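Local atomic coordinates of putative gamma-glutamylcyclotransferase YkqA (Bacillus subtilis, PDB entry 2QIK), a protein that is a putative gamma-glutamylcyclotransferase, probably acting on gamma-glutamyl amines through acyl transfer. Residues T164-L169 against K268-S273. Residues are numbered along the deposited sequence; the frame is centred on the assembly and turned at random.
Sequences TTRFTL and KRHMNS
F167 reaches from strand 164-171 to the C-terminal part of helix 261-273, where H270 and the selenomethionine M271 receive its ring. From CB, which points at the helix, CG stands anti to the carbonyl carbon, and the ring extends across to both residues. Its CD1 lies 4.0 Å from H270 CD2, an edge-to-edge meeting in which each carbon lies near the plane of the other ring. CE1 is shared between the two helix residues, and at the far end CZ packs 3.6 Å from M271 CG. On the other branch, CE2 comes 4.1 Å from SE of M271. The selenium thus flanks the same end: SE of M271 is 4.5 Å from the centroid of the F167 ring and 50° off its normal, an oblique Met-aromatic contact. I251 of helix 245-258 and A177 of the partner strand 174-180 also touch the phenylalanine.

H270 passes F167 in the opposite direction, its CG anti to the backbone N (chi1 -178°), which carries the imidazole toward the strand. There CE1 of H270 comes 4.1 Å from NH1 of R166, with guanidinium and imidazole planes 77° apart. E240 ties the two together: its OE1 accepts from both H270 NE2 and the backbone N of F167, while OE2 forms a salt bridge with R166 NH1. D182 holds R166 NE.

With an alanine at F167, CG and SE of M271 would probably lose their packing surface and the imidazole edge its partner. The contact joins the hairpin of strands 164-171 and 174-180 to the C-terminal helix, away from the substrate site inferred at Y8-L11. Strand and helix therefore meet through an apolar ring-selenium patch bordered by a carboxylate-bridged polar pair, in which the negative charge of E240 probably offsets the positive charge of R166.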
loop_
_atom_site.group_PDB
_atom_site.type_symbol
_atom_site.label_atom_id
_atom_site.label_comp_id
_atom_site.label_asym_id
_atom_site.label_seq_id
_atom_site.Cartn_x
_atom_site.Cartn_y
_atom_site.Cartn_z
ATOM N N THR A 164 4.000 11.008 1.397
ATOM C CA THR A 164 4.428 11.665 2.622
ATOM C C THR A 164 4.070 10.881 3.819
ATOM O O THR A 164 2.987 10.354 3.928
ATOM C CB THR A 164 3.747 13.042 2.748
ATOM O OG1 THR A 164 3.958 13.807 1.543
ATOM C CG2 THR A 164 4.306 13.839 3.917
ATOM N N THR A 165 5.004 10.802 4.763
ATOM C CA THR A 165 4.707 10.164 6.058
ATOM C C THR A 165 3.863 11.127 6.899
ATOM O O THR A 165 4.245 12.272 7.161
ATOM C CB THR A 165 5.981 9.763 6.794
ATOM O OG1 THR A 165 6.714 8.833 6.014
ATOM C CG2 THR A 165 5.693 9.112 8.130
ATOM N N ARG A 166 2.680 10.655 7.276
ATOM C CA ARG A 166 1.711 11.476 7.989
ATOM C C ARG A 166 1.039 10.683 9.078
ATOM O O ARG A 166 1.024 9.470 9.036
ATOM C CB ARG A 166 0.669 11.970 7.002
ATOM C CG ARG A 166 1.175 12.911 5.989
ATOM C CD ARG A 166 0.065 13.655 5.300
ATOM N NE ARG A 166 0.550 14.495 4.206
ATOM C CZ ARG A 166 1.058 15.723 4.402
ATOM N NH1 ARG A 166 1.072 16.269 5.604
ATOM N NH2 ARG A 166 1.509 16.397 3.388
ATOM N N PHE A 167 0.486 11.355 10.074
ATOM C CA PHE A 167 0.027 10.732 11.304
ATOM C C PHE A 167 -1.505 10.735 11.308
ATOM O O PHE A 167 -2.126 11.580 11.942
ATOM C CB PHE A 167 0.673 11.437 12.493
ATOM C CG PHE A 167 2.125 11.180 12.487
ATOM C CD1 PHE A 167 2.996 11.845 11.648
ATOM C CD2 PHE A 167 2.599 10.128 13.225
ATOM C CE1 PHE A 167 4.323 11.429 11.553
ATOM C CE2 PHE A 167 3.906 9.757 13.184
ATOM C CZ PHE A 167 4.753 10.360 12.322
ATOM N N THR A 168 -2.078 9.800 10.534
ATOM C CA THR A 168 -3.480 9.826 10.193
ATOM C C THR A 168 -4.323 8.779 10.927
ATOM O O THR A 168 -5.550 8.799 10.767
ATOM C CB THR A 168 -3.647 9.583 8.708
ATOM O OG1 THR A 168 -3.253 8.250 8.444
ATOM C CG2 THR A 168 -2.842 10.504 7.825
ATOM N N LEU A 169 -3.724 7.874 11.688
ATOM C CA LEU A 169 -4.500 6.891 12.473
ATOM C C LEU A 169 -4.799 7.515 13.799
ATOM O O LEU A 169 -3.885 7.837 14.538
ATOM C CB LEU A 169 -3.726 5.586 12.682
ATOM C CG LEU A 169 -4.555 4.537 13.388
ATOM C CD1 LEU A 169 -5.547 3.907 12.531
ATOM C CD2 LEU A 169 -3.618 3.464 13.961
ATOM N N LYS A 268 11.013 14.828 12.398
ATOM C CA LYS A 268 10.929 15.277 13.761
ATOM C C LYS A 268 10.181 16.608 13.818
ATOM O O LYS A 268 9.317 16.785 14.664
ATOM C CB LYS A 268 12.309 15.401 14.415
ATOM C CG LYS A 268 12.900 14.082 14.777
ATOM C CD LYS A 268 14.363 14.225 15.325
ATOM C CE LYS A 268 15.011 12.892 15.779
ATOM N NZ LYS A 268 16.443 13.033 16.214
ATOM N N ARG A 269 10.534 17.573 12.961
ATOM C CA ARG A 269 9.877 18.841 13.040
ATOM C C ARG A 269 8.358 18.690 12.754
ATOM O O ARG A 269 7.491 19.322 13.375
ATOM C CB ARG A 269 10.466 19.837 12.001
ATOM C CG ARG A 269 11.873 20.572 12.229
ATOM C CD ARG A 269 12.443 21.704 11.050
ATOM N NE ARG A 269 12.325 22.960 11.721
ATOM C CZ ARG A 269 11.189 23.488 12.216
ATOM N NH1 ARG A 269 11.222 24.685 12.839
ATOM N NH2 ARG A 269 10.016 22.871 12.075
ATOM N N HIS A 270 8.012 17.797 11.794
ATOM C CA HIS A 270 6.619 17.563 11.492
ATOM C C HIS A 270 5.894 16.993 12.685
ATOM O O HIS A 270 4.805 17.478 13.015
ATOM C CB HIS A 270 6.492 16.639 10.278
ATOM C CG HIS A 270 5.097 16.371 9.873
ATOM N ND1 HIS A 270 4.301 17.349 9.305
ATOM C CD2 HIS A 270 4.358 15.253 9.955
ATOM C CE1 HIS A 270 3.108 16.839 9.095
ATOM N NE2 HIS A 270 3.109 15.560 9.470
HETATM N N MSE A 271 6.420 15.925 13.275
HETATM C CA MSE A 271 5.790 15.331 14.444
HETATM C C MSE A 271 5.597 16.350 15.562
HETATM O O MSE A 271 4.583 16.378 16.218
HETATM C CB MSE A 271 6.587 14.156 14.942
HETATM C CG MSE A 271 6.598 12.967 13.968
HETATM SE SE MSE A 271 7.368 11.357 14.587
HETATM C CE MSE A 271 9.103 11.952 14.791
ATOM N N ASN A 272 6.603 17.161 15.796
ATOM C CA ASN A 272 6.580 18.122 16.917
ATOM C C ASN A 272 5.670 19.314 16.632
ATOM O O ASN A 272 5.334 20.053 17.558
ATOM C CB ASN A 272 8.002 18.591 17.278
ATOM C CG ASN A 272 8.840 17.558 17.878
ATOM O OD1 ASN A 272 10.103 17.503 17.642
ATOM N ND2 ASN A 272 8.223 16.704 18.668
ATOM N N SER A 273 5.273 19.536 15.386
ATOM C CA SER A 273 4.464 20.672 14.954
ATOM C C SER A 273 2.972 20.360 15.067
ATOM O O SER A 273 2.114 21.243 15.041
ATOM C CB SER A 273 4.845 21.070 13.506
ATOM O OG SER A 273 4.267 22.295 13.170
#